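Local atomic coordinates of tautomerase domain-containing protein (Gammaproteobacteria bacterium SG8_31, PDB entry 7M59), a protein that belongs to the tautomerase family of small beta-alpha-beta proteins, its short chains gathering six to an assembly. Residues 25-28 against 29-33; 43-46 against 47-51; 50-54 against 55-59. One frame throughout, in Å; residues are numbered along the deposited sequence.

How the contacts relate
The three contacts are all local, yet each joins a different part of a small beta-alpha-beta chain. Contact 1 ends helix 13-31 on one side of the chain's centre, its centre about 28 Å from that of contact 2, and mixes helical backbone bonds with a histidine-to-backbone hydrogen bond at a partly exposed place. Contacts 2 and 3 lie together on the other side, share His50 and Val51 and meet where Gly47 N approaches Glu59 OE2 at 2.6 Å. Contact 2 is the buried one, a turn packed with imidazole rings; contact 3 is a hairpin ruled by strand hydrogen bonds, its turn nearer the surface. Both of these touch the third subunit.

Contact 1: residues 25-28 against 29-33; sequences RAVH and ETIGA
The imidazole of His28 meets Ala33 at its edge: the carbonyl oxygen of Ala33 lies close to the ring plane, only 12° out of it, and takes a hydrogen bond from ND1. This side-chain-to-backbone bond marks the C-terminal end of helix 13-31, the helix of the beta-alpha-beta unit, where the chain turns off through Gly32. The bond from His28 ND1 to Ala33 O is short, 2.8 Å; ND1 gives the hydrogen, so it is protonated in this bond. With CG anti to the backbone N of His28 (chi1 174°), the ring swings out past the helix end and brings ND1 to Ala33 O. Glu29 N lies obliquely near the root of the ring, 3.7 Å from His28 CG.

Behind this bond the helix finishes in regular steps. Glu29 N bonds to Arg25 O and Ile31 N to Val27 O, whereas the last step, from Gly32 N to His28 O at 3.1 Å, is weak, consistent with the chain leaving the helix at Gly32, whose phi is positive. Ala26 O is gripped twice, by Thr30 N and by Thr30 OG1, which come from opposite faces of the carbonyl plane; the hydroxyl bond, Thr30 OG1 to Ala26 O, measures 2.7 Å. A chi1 of 55° places OG1 between the backbone N and the carbonyl carbon, from where it turns back to Ala26 O, one turn earlier.

On the buried side Val27 and Ile31 lie side by side and point the same way, with CG1 of Val27 3.9 Å from CD1 of Ile31. Pro1 packs on Val27 and Ala33, while Met19 of the second subunit packs on Thr30 and Ile31, and Arg11 of that subunit bonds to Ile31 O. Beyond the last turn, Val27 CG1 comes within 4.1 Å of Ala33 CB.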
ATOM      1  N   ARG A  25      -0.356 -15.853  13.266  1.00 23.21           N
ATOM      2  CA  ARG A  25      -1.223 -16.507  14.246  1.00 24.99           C
ATOM      3  C   ARG A  25      -2.408 -15.624  14.621  1.00 25.97           C
ATOM      4  O   ARG A  25      -3.546 -16.106  14.698  1.00 26.26           O
ATOM      5  CB  ARG A  25      -0.423 -16.869  15.501  1.00 27.81           C
ATOM      6  CG  ARG A  25       0.576 -17.998  15.307  1.00 33.01           C
ATOM      7  CD  ARG A  25       1.106 -18.486  16.651  1.00 33.10           C
ATOM      8  NE  ARG A  25       1.761 -17.416  17.399  1.00 35.27           N
ATOM      9  CZ  ARG A  25       3.038 -17.073  17.248  1.00 33.99           C
ATOM     10  NH1 ARG A  25       3.805 -17.717  16.378  1.00 35.79           N
ATOM     11  NH2 ARG A  25       3.550 -16.086  17.972  1.00 34.26           N
ATOM     12  N   ALA A  26      -2.163 -14.329  14.856  1.00 24.54           N
ATOM     13  CA  ALA A  26      -3.245 -13.421  15.232  1.00 25.28           C
ATOM     14  C   ALA A  26      -4.322 -13.359  14.155  1.00 24.26           C
ATOM     15  O   ALA A  26      -5.519 -13.418  14.459  1.00 23.87           O
ATOM     16  CB  ALA A  26      -2.696 -12.021  15.515  1.00 23.67           C
ATOM     17  N   VAL A  27      -3.920 -13.226  12.889  1.00 21.38           N
ATOM     18  CA  VAL A  27      -4.905 -13.151  11.815  1.00 20.85           C
ATOM     19  C   VAL A  27      -5.664 -14.469  11.694  1.00 23.17           C
ATOM     20  O   VAL A  27      -6.896 -14.488  11.600  1.00 22.80           O
ATOM     21  CB  VAL A  27      -4.220 -12.752  10.495  1.00 21.84           C
ATOM     22  CG1 VAL A  27      -5.179 -12.892   9.312  1.00 20.91           C
ATOM     23  CG2 VAL A  27      -3.706 -11.324  10.618  1.00 20.96           C
ATOM     24  N   HIS A  28      -4.939 -15.591  11.707  1.00 23.20           N
ATOM     25  CA  HIS A  28      -5.581 -16.903  11.636  1.00 25.25           C
ATOM     26  C   HIS A  28      -6.617 -17.078  12.745  1.00 24.55           C
ATOM     27  O   HIS A  28      -7.746 -17.515  12.494  1.00 25.79           O
ATOM     28  CB  HIS A  28      -4.509 -17.994  11.712  1.00 25.30           C
ATOM     29  CG  HIS A  28      -5.057 -19.387  11.780  1.00 28.92           C
ATOM     30  ND1 HIS A  28      -5.992 -19.872  10.889  1.00 30.99           N
ATOM     31  CD2 HIS A  28      -4.784 -20.405  12.631  1.00 29.80           C
ATOM     32  CE1 HIS A  28      -6.273 -21.129  11.193  1.00 31.19           C
ATOM     33  NE2 HIS A  28      -5.554 -21.474  12.244  1.00 33.17           N
ATOM     34  N   GLU A  29      -6.258 -16.720  13.980  1.00 23.71           N
ATOM     35  CA  GLU A  29      -7.132 -17.010  15.113  1.00 25.66           C
ATOM     36  C   GLU A  29      -8.330 -16.072  15.213  1.00 29.52           C
ATOM     37  O   GLU A  29      -9.390 -16.491  15.695  1.00 29.98           O
ATOM     38  CB  GLU A  29      -6.329 -16.960  16.411  1.00 26.38           C
ATOM     39  CG  GLU A  29      -5.303 -18.072  16.507  1.00 30.62           C
ATOM     40  CD  GLU A  29      -4.304 -17.839  17.611  1.00 36.80           C
ATOM     41  OE1 GLU A  29      -4.525 -16.918  18.430  1.00 38.93           O
ATOM     42  OE2 GLU A  29      -3.293 -18.571  17.649  1.00 39.51           O
ATOM     43  N   THR A  30      -8.198 -14.817  14.775  1.00 23.61           N
ATOM     44  CA  THR A  30      -9.270 -13.848  14.986  1.00 24.22           C
ATOM     45  C   THR A  30     -10.277 -13.783  13.843  1.00 24.88           C
ATOM     46  O   THR A  30     -11.456 -13.515  14.096  1.00 25.87           O
ATOM     47  CB  THR A  30      -8.699 -12.442  15.216  1.00 24.26           C
ATOM     48  OG1 THR A  30      -7.834 -12.090  14.125  1.00 22.58           O
ATOM     49  CG2 THR A  30      -7.909 -12.386  16.518  1.00 23.85           C
ATOM     50  N   ILE A  31      -9.859 -13.989  12.592  1.00 22.11           N
ATOM     51  CA  ILE A  31     -10.777 -13.899  11.463  1.00 21.32           C
ATOM     52  C   ILE A  31     -10.885 -15.197  10.683  1.00 21.58           C
ATOM     53  O   ILE A  31     -11.638 -15.258   9.708  1.00 21.52           O
ATOM     54  CB  ILE A  31     -10.424 -12.724  10.520  1.00 22.79           C
ATOM     55  CG1 ILE A  31      -9.119 -12.973   9.754  1.00 22.68           C
ATOM     56  CG2 ILE A  31     -10.334 -11.444  11.306  1.00 22.68           C
ATOM     57  CD1 ILE A  31      -8.926 -12.000   8.570  1.00 20.39           C
ATOM     58  N   GLY A  32     -10.182 -16.252  11.096  1.00 24.78           N
ATOM     59  CA  GLY A  32     -10.362 -17.534  10.449  1.00 23.63           C
ATOM     60  C   GLY A  32      -9.754 -17.648   9.073  1.00 24.81           C
ATOM     61  O   GLY A  32     -10.146 -18.525   8.302  1.00 28.26           O
ATOM     62  N   ALA A  33      -8.815 -16.774   8.730  1.00 23.72           N
ATOM     63  CA  ALA A  33      -8.083 -16.937   7.487  1.00 22.45           C
ATOM     64  C   ALA A  33      -7.181 -18.158   7.605  1.00 23.20           C
ATOM     65  O   ALA A  33      -6.427 -18.271   8.580  1.00 25.64           O
ATOM     66  CB  ALA A  33      -7.249 -15.690   7.189  1.00 22.76           C
TER

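Contact 2: residues 43-46 against 47-51; sequences RETP and GAHHV
Thr45 and His50 meet through a hydrogen bond of 2.6 Å between OG1 and NE2, in which either atom could be the donor. The two side chains cross at about a right angle, and the hydroxyl comes to the edge of the imidazole, near its plane. With chi1 of 37°, Thr45 OG1 sits between the backbone N and the carbonyl carbon, which directs it to the His50 ring. Also at the ring edge, Pro46 O lies 3.3 Å from His50 CD2. The other nitrogen, His50 ND1, bonds to Tyr39 OH of the third subunit, so the ring is held at both nitrogens and its rotation is probably fixed.

The second tight place is a CH-pi contact. CD of Pro46 lies over one face of the His49 ring, 3.9 Å from its centroid and 20° off the normal, displaced toward the rim. His49 N bonds to Pro46 O, three residues back, at 3.0 Å, with the donor above the carbonyl plane; this backbone bond, spanning the short 3-10 segment 47-49, sets His49 close to Pro46. Thr45 CB also packs against His49 CB, 4.1 Å away. The polar end of His49 belongs to the interface, where NE2 bonds to Lys16 NZ of the third subunit.

By contrast, the outer side of the turn is loosely engaged. Ala48 is exposed and its methyl group comes no nearer than 4.8 Å to residues 43-46, and Pro46 is itself only partly buried.

The turn thus leads from strand 39-45, which pairs in parallel with strand 2-8, into strand 50-52. There His50 and Val51 pair antiparallel with a strand of the third subunit, carrying the sheet across the interface, while Ala48 touches Thr56 on strand 55-56.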
ATOM      1  N   ARG A  43       8.368  -3.946   5.426  1.00 17.64           N
ATOM      2  CA  ARG A  43       9.201  -2.913   4.825  1.00 17.45           C
ATOM      3  C   ARG A  43       9.774  -2.042   5.931  1.00 18.77           C
ATOM      4  O   ARG A  43       9.038  -1.624   6.830  1.00 18.61           O
ATOM      5  CB  ARG A  43       8.398  -2.039   3.848  1.00 17.66           C
ATOM      6  CG  ARG A  43       7.981  -2.752   2.567  1.00 18.21           C
ATOM      7  CD  ARG A  43       7.231  -1.792   1.623  1.00 17.83           C
ATOM      8  NE  ARG A  43       5.960  -1.373   2.215  1.00 16.58           N
ATOM      9  CZ  ARG A  43       4.761  -1.824   1.844  1.00 18.46           C
ATOM     10  NH1 ARG A  43       4.628  -2.701   0.844  1.00 17.01           N
ATOM     11  NH2 ARG A  43       3.676  -1.386   2.474  1.00 15.57           N
ATOM     12  N   GLU A  44      11.074  -1.756   5.857  1.00 20.78           N
ATOM     13  CA  GLU A  44      11.745  -0.898   6.829  1.00 20.83           C
ATOM     14  C   GLU A  44      12.012   0.479   6.245  1.00 21.47           C
ATOM     15  O   GLU A  44      12.358   0.611   5.066  1.00 22.54           O
ATOM     16  CB  GLU A  44      13.079  -1.502   7.270  1.00 22.60           C
ATOM     17  CG  GLU A  44      12.955  -2.798   8.013  1.00 23.98           C
ATOM     18  CD  GLU A  44      14.309  -3.456   8.218  1.00 27.66           C
ATOM     19  OE1 GLU A  44      15.051  -3.633   7.226  1.00 30.66           O
ATOM     20  OE2 GLU A  44      14.634  -3.764   9.375  1.00 27.70           O
ATOM     21  N   THR A  45      11.896   1.493   7.092  1.00 21.01           N
ATOM     22  CA  THR A  45      12.170   2.877   6.747  1.00 21.47           C
ATOM     23  C   THR A  45      12.858   3.555   7.918  1.00 21.62           C
ATOM     24  O   THR A  45      12.738   3.108   9.066  1.00 21.47           O
ATOM     25  CB  THR A  45      10.888   3.646   6.379  1.00 23.64           C
ATOM     26  OG1 THR A  45       9.805   3.220   7.219  1.00 23.60           O
ATOM     27  CG2 THR A  45      10.539   3.424   4.915  1.00 24.13           C
ATOM     28  N   PRO A  46      13.582   4.643   7.667  1.00 21.78           N
ATOM     29  CA  PRO A  46      14.101   5.440   8.779  1.00 23.42           C
ATOM     30  C   PRO A  46      12.964   6.033   9.596  1.00 24.80           C
ATOM     31  O   PRO A  46      11.857   6.265   9.099  1.00 21.15           O
ATOM     32  CB  PRO A  46      14.915   6.539   8.085  1.00 26.26           C
ATOM     33  CG  PRO A  46      15.167   6.052   6.721  1.00 29.23           C
ATOM     34  CD  PRO A  46      14.010   5.171   6.359  1.00 24.84           C
ATOM     35  N   GLY A  47      13.251   6.288  10.872  1.00 24.57           N
ATOM     36  CA  GLY A  47      12.259   6.927  11.715  1.00 23.77           C
ATOM     37  C   GLY A  47      11.769   8.246  11.158  1.00 24.16           C
ATOM     38  O   GLY A  47      10.597   8.590  11.317  1.00 23.12           O
ATOM     39  N   ALA A  48      12.658   9.000  10.498  1.00 24.84           N
ATOM     40  CA  ALA A  48      12.300  10.294   9.933  1.00 25.23           C
ATOM     41  C   ALA A  48      11.239  10.192   8.849  1.00 23.62           C
ATOM     42  O   ALA A  48      10.595  11.201   8.532  1.00 25.45           O
ATOM     43  CB  ALA A  48      13.548  10.984   9.374  1.00 28.84           C
ATOM     44  N   HIS A  49      11.038   9.005   8.279  1.00 23.80           N
ATOM     45  CA  HIS A  49      10.020   8.807   7.257  1.00 21.63           C
ATOM     46  C   HIS A  49       8.654   8.490   7.843  1.00 21.35           C
ATOM     47  O   HIS A  49       7.706   8.267   7.080  1.00 20.77           O
ATOM     48  CB  HIS A  49      10.438   7.683   6.306  1.00 20.25           C
ATOM     49  CG  HIS A  49      11.550   8.058   5.373  1.00 22.52           C
ATOM     50  ND1 HIS A  49      11.865   7.313   4.258  1.00 23.75           N
ATOM     51  CD2 HIS A  49      12.420   9.098   5.389  1.00 26.65           C
ATOM     52  CE1 HIS A  49      12.884   7.874   3.628  1.00 26.01           C
ATOM     53  NE2 HIS A  49      13.236   8.962   4.291  1.00 26.88           N
ATOM     54  N   HIS A  50       8.538   8.438   9.166  1.00 20.60           N
ATOM     55  CA  HIS A  50       7.270   8.251   9.862  1.00 20.43           C
ATOM     56  C   HIS A  50       6.940   9.569  10.541  1.00 23.50           C
ATOM     57  O   HIS A  50       7.595   9.942  11.518  1.00 24.02           O
ATOM     58  CB  HIS A  50       7.359   7.137  10.901  1.00 20.94           C
ATOM     59  CG  HIS A  50       7.643   5.792  10.321  1.00 20.23           C
ATOM     60  ND1 HIS A  50       6.772   4.731  10.448  1.00 20.58           N
ATOM     61  CD2 HIS A  50       8.699   5.333   9.606  1.00 20.15           C
ATOM     62  CE1 HIS A  50       7.279   3.677   9.833  1.00 20.50           C
ATOM     63  NE2 HIS A  50       8.448   4.015   9.319  1.00 20.68           N
ATOM     64  N   VAL A  51       5.941  10.278  10.025  1.00 22.20           N
ATOM     65  CA  VAL A  51       5.576  11.589  10.562  1.00 22.86           C
ATOM     66  C   VAL A  51       4.136  11.490  11.048  1.00 23.74           C
ATOM     67  O   VAL A  51       3.185  11.499  10.253  1.00 22.59           O
ATOM     68  CB  VAL A  51       5.771  12.709   9.536  1.00 23.10           C
ATOM     69  CG1 VAL A  51       5.508  14.071  10.165  1.00 25.36           C
ATOM     70  CG2 VAL A  51       7.190  12.651   8.984  1.00 25.12           C
TER

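Contact 3: residues 50-54 against 55-59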
ATOM      1  N   HIS A  50       8.538   8.438   9.166  1.00 20.60           N
ATOM      2  CA  HIS A  50       7.270   8.251   9.862  1.00 20.43           C
ATOM      3  C   HIS A  50       6.940   9.569  10.541  1.00 23.50           C
ATOM      4  O   HIS A  50       7.595   9.942  11.518  1.00 24.02           O
ATOM      5  CB  HIS A  50       7.359   7.137  10.901  1.00 20.94           C
ATOM      6  CG  HIS A  50       7.643   5.792  10.321  1.00 20.23           C
ATOM      7  ND1 HIS A  50       6.772   4.731  10.448  1.00 20.58           N
ATOM      8  CD2 HIS A  50       8.699   5.333   9.606  1.00 20.15           C
ATOM      9  CE1 HIS A  50       7.279   3.677   9.833  1.00 20.50           C
ATOM     10  NE2 HIS A  50       8.448   4.015   9.319  1.00 20.68           N
ATOM     11  N   VAL A  51       5.941  10.278  10.025  1.00 22.20           N
ATOM     12  CA  VAL A  51       5.576  11.589  10.562  1.00 22.86           C
ATOM     13  C   VAL A  51       4.136  11.490  11.048  1.00 23.74           C
ATOM     14  O   VAL A  51       3.185  11.499  10.253  1.00 22.59           O
ATOM     15  CB  VAL A  51       5.771  12.709   9.536  1.00 23.10           C
ATOM     16  CG1 VAL A  51       5.508  14.071  10.165  1.00 25.36           C
ATOM     17  CG2 VAL A  51       7.190  12.651   8.984  1.00 25.12           C
ATOM     18  N   LYS A  52       3.973  11.361  12.361  1.00 22.35           N
ATOM     19  CA  LYS A  52       2.685  11.107  12.989  1.00 23.70           C
ATOM     20  C   LYS A  52       2.274  12.359  13.746  1.00 29.68           C
ATOM     21  O   LYS A  52       3.037  12.855  14.583  1.00 26.91           O
ATOM     22  CB  LYS A  52       2.759   9.904  13.932  1.00 25.69           C
ATOM     23  CG  LYS A  52       1.452   9.621  14.683  1.00 28.89           C
ATOM     24  CD  LYS A  52       1.559   8.366  15.543  1.00 33.64           C
ATOM     25  CE  LYS A  52       2.307   8.642  16.849  1.00 36.62           C
ATOM     26  NZ  LYS A  52       1.733   9.771  17.658  1.00 37.94           N
ATOM     27  N   ALA A  53       1.078  12.867  13.449  1.00 27.30           N
ATOM     28  CA  ALA A  53       0.580  14.102  14.061  1.00 29.59           C
ATOM     29  C   ALA A  53       1.579  15.245  13.898  1.00 30.86           C
ATOM     30  O   ALA A  53       1.782  16.060  14.804  1.00 34.31           O
ATOM     31  CB  ALA A  53       0.230  13.878  15.532  1.00 29.54           C
ATOM     32  N   GLY A  54       2.207  15.310  12.724  1.00 27.02           N
ATOM     33  CA  GLY A  54       3.160  16.350  12.403  1.00 27.92           C
ATOM     34  C   GLY A  54       4.559  16.149  12.938  1.00 32.52           C
ATOM     35  O   GLY A  54       5.450  16.943  12.597  1.00 36.30           O
ATOM     36  N   ARG A  55       4.800  15.119  13.744  1.00 30.90           N
ATOM     37  CA  ARG A  55       6.092  14.929  14.398  1.00 32.75           C
ATOM     38  C   ARG A  55       6.807  13.693  13.865  1.00 29.88           C
ATOM     39  O   ARG A  55       6.204  12.622  13.727  1.00 26.63           O
ATOM     40  CB  ARG A  55       5.936  14.825  15.919  1.00 35.72           C
ATOM     41  CG  ARG A  55       4.749  15.580  16.478  1.00 41.84           C
ATOM     42  CD  ARG A  55       5.108  16.346  17.754  1.00 49.38           C
ATOM     43  NE  ARG A  55       5.923  17.534  17.492  1.00 53.30           N
ATOM     44  CZ  ARG A  55       6.932  17.939  18.259  1.00 55.43           C
ATOM     45  NH1 ARG A  55       7.618  19.030  17.938  1.00 56.55           N
ATOM     46  NH2 ARG A  55       7.257  17.251  19.349  1.00 53.22           N
ATOM     47  N   THR A  56       8.091  13.852  13.582  1.00 29.12           N
ATOM     48  CA  THR A  56       8.932  12.745  13.160  1.00 30.26           C
ATOM     49  C   THR A  56       9.123  11.745  14.299  1.00 32.11           C
ATOM     50  O   THR A  56       9.265  12.125  15.466  1.00 32.58           O
ATOM     51  CB  THR A  56      10.284  13.294  12.693  1.00 33.76           C
ATOM     52  OG1 THR A  56      10.110  13.999  11.454  1.00 40.26           O
ATOM     53  CG2 THR A  56      11.266  12.205  12.495  1.00 34.51           C
ATOM     54  N   LEU A  57       9.111  10.454  13.961  1.00 27.14           N
ATOM     55  CA  LEU A  57       9.398   9.451  14.971  1.00 26.79           C
ATOM     56  C   LEU A  57      10.907   9.267  15.123  1.00 27.05           C
ATOM     57  O   LEU A  57      11.668   9.484  14.175  1.00 27.40           O
ATOM     58  CB  LEU A  57       8.750   8.116  14.604  1.00 26.64           C
ATOM     59  CG  LEU A  57       7.221   8.081  14.497  1.00 28.42           C
ATOM     60  CD1 LEU A  57       6.696   6.645  14.496  1.00 24.42           C
ATOM     61  CD2 LEU A  57       6.555   8.898  15.591  1.00 31.11           C
ATOM     62  N   PRO A  58      11.369   8.887  16.312  1.00 28.33           N
ATOM     63  CA  PRO A  58      12.806   8.674  16.504  1.00 30.70           C
ATOM     64  C   PRO A  58      13.266   7.380  15.849  1.00 30.73           C
ATOM     65  O   PRO A  58      12.472   6.510  15.483  1.00 28.72           O
ATOM     66  CB  PRO A  58      12.953   8.614  18.028  1.00 30.13           C
ATOM     67  CG  PRO A  58      11.636   8.123  18.508  1.00 31.60           C
ATOM     68  CD  PRO A  58      10.615   8.718  17.566  1.00 30.05           C
ATOM     69  N   GLU A  59      14.582   7.268  15.691  1.00 30.45           N
ATOM     70  CA  GLU A  59      15.175   6.024  15.222  1.00 28.10           C
ATOM     71  C   GLU A  59      15.020   4.932  16.269  1.00 30.07           C
ATOM     72  O   GLU A  59      15.129   5.184  17.474  1.00 31.15           O
ATOM     73  CB  GLU A  59      16.659   6.217  14.910  1.00 29.48           C
ATOM     74  CG  GLU A  59      16.923   6.973  13.641  1.00 30.07           C
ATOM     75  CD  GLU A  59      16.471   6.192  12.426  1.00 34.78           C
ATOM     76  OE1 GLU A  59      16.894   5.020  12.269  1.00 37.30           O
ATOM     77  OE2 GLU A  59      15.695   6.754  11.646  1.00 31.75           O
TER
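Lys52 and Arg55 bond to each other twice, Lys52 N to Arg55 O at 2.9 Å and Arg55 N to Lys52 O at 3.0 Å, closing a beta hairpin through a type I' turn. They form an antiparallel hydrogen-bonded pair. In the second bond the donor stands well above the carbonyl plane of Lys52, 61° out of it, whereas Leu57 N reaches His50 O at 2.9 Å nearly along the C=O axis. The turn takes its shape from Ala53 and Gly54, both with positive phi.

Between the Lys52-Arg55 pair and the Leu57-His50 bond, Val51 and Thr56 form the non-hydrogen-bonded pair, where a CA-H...O contact joins Val51 CA to Arg55 O. Their side chains share one face of the sheet and cross at a slant, Val51 CG2 coming 4.1 Å from Thr56 OG1; Ala20 of the third subunit packs on Val51. On the other face Arg55 CG, set by an unusual chi1 of -29°, lies 3.4 Å from Ala53 O, and the chain beyond it bends at chi2 and chi3.

Further along, Leu57 turns toward strand 50-52, and Tyr39 of the third subunit and Tyr37 of the second pack on it. Its isobutyl group meets the aliphatic root of His50, with Leu57 CD1 3.7 Å from His50 CB.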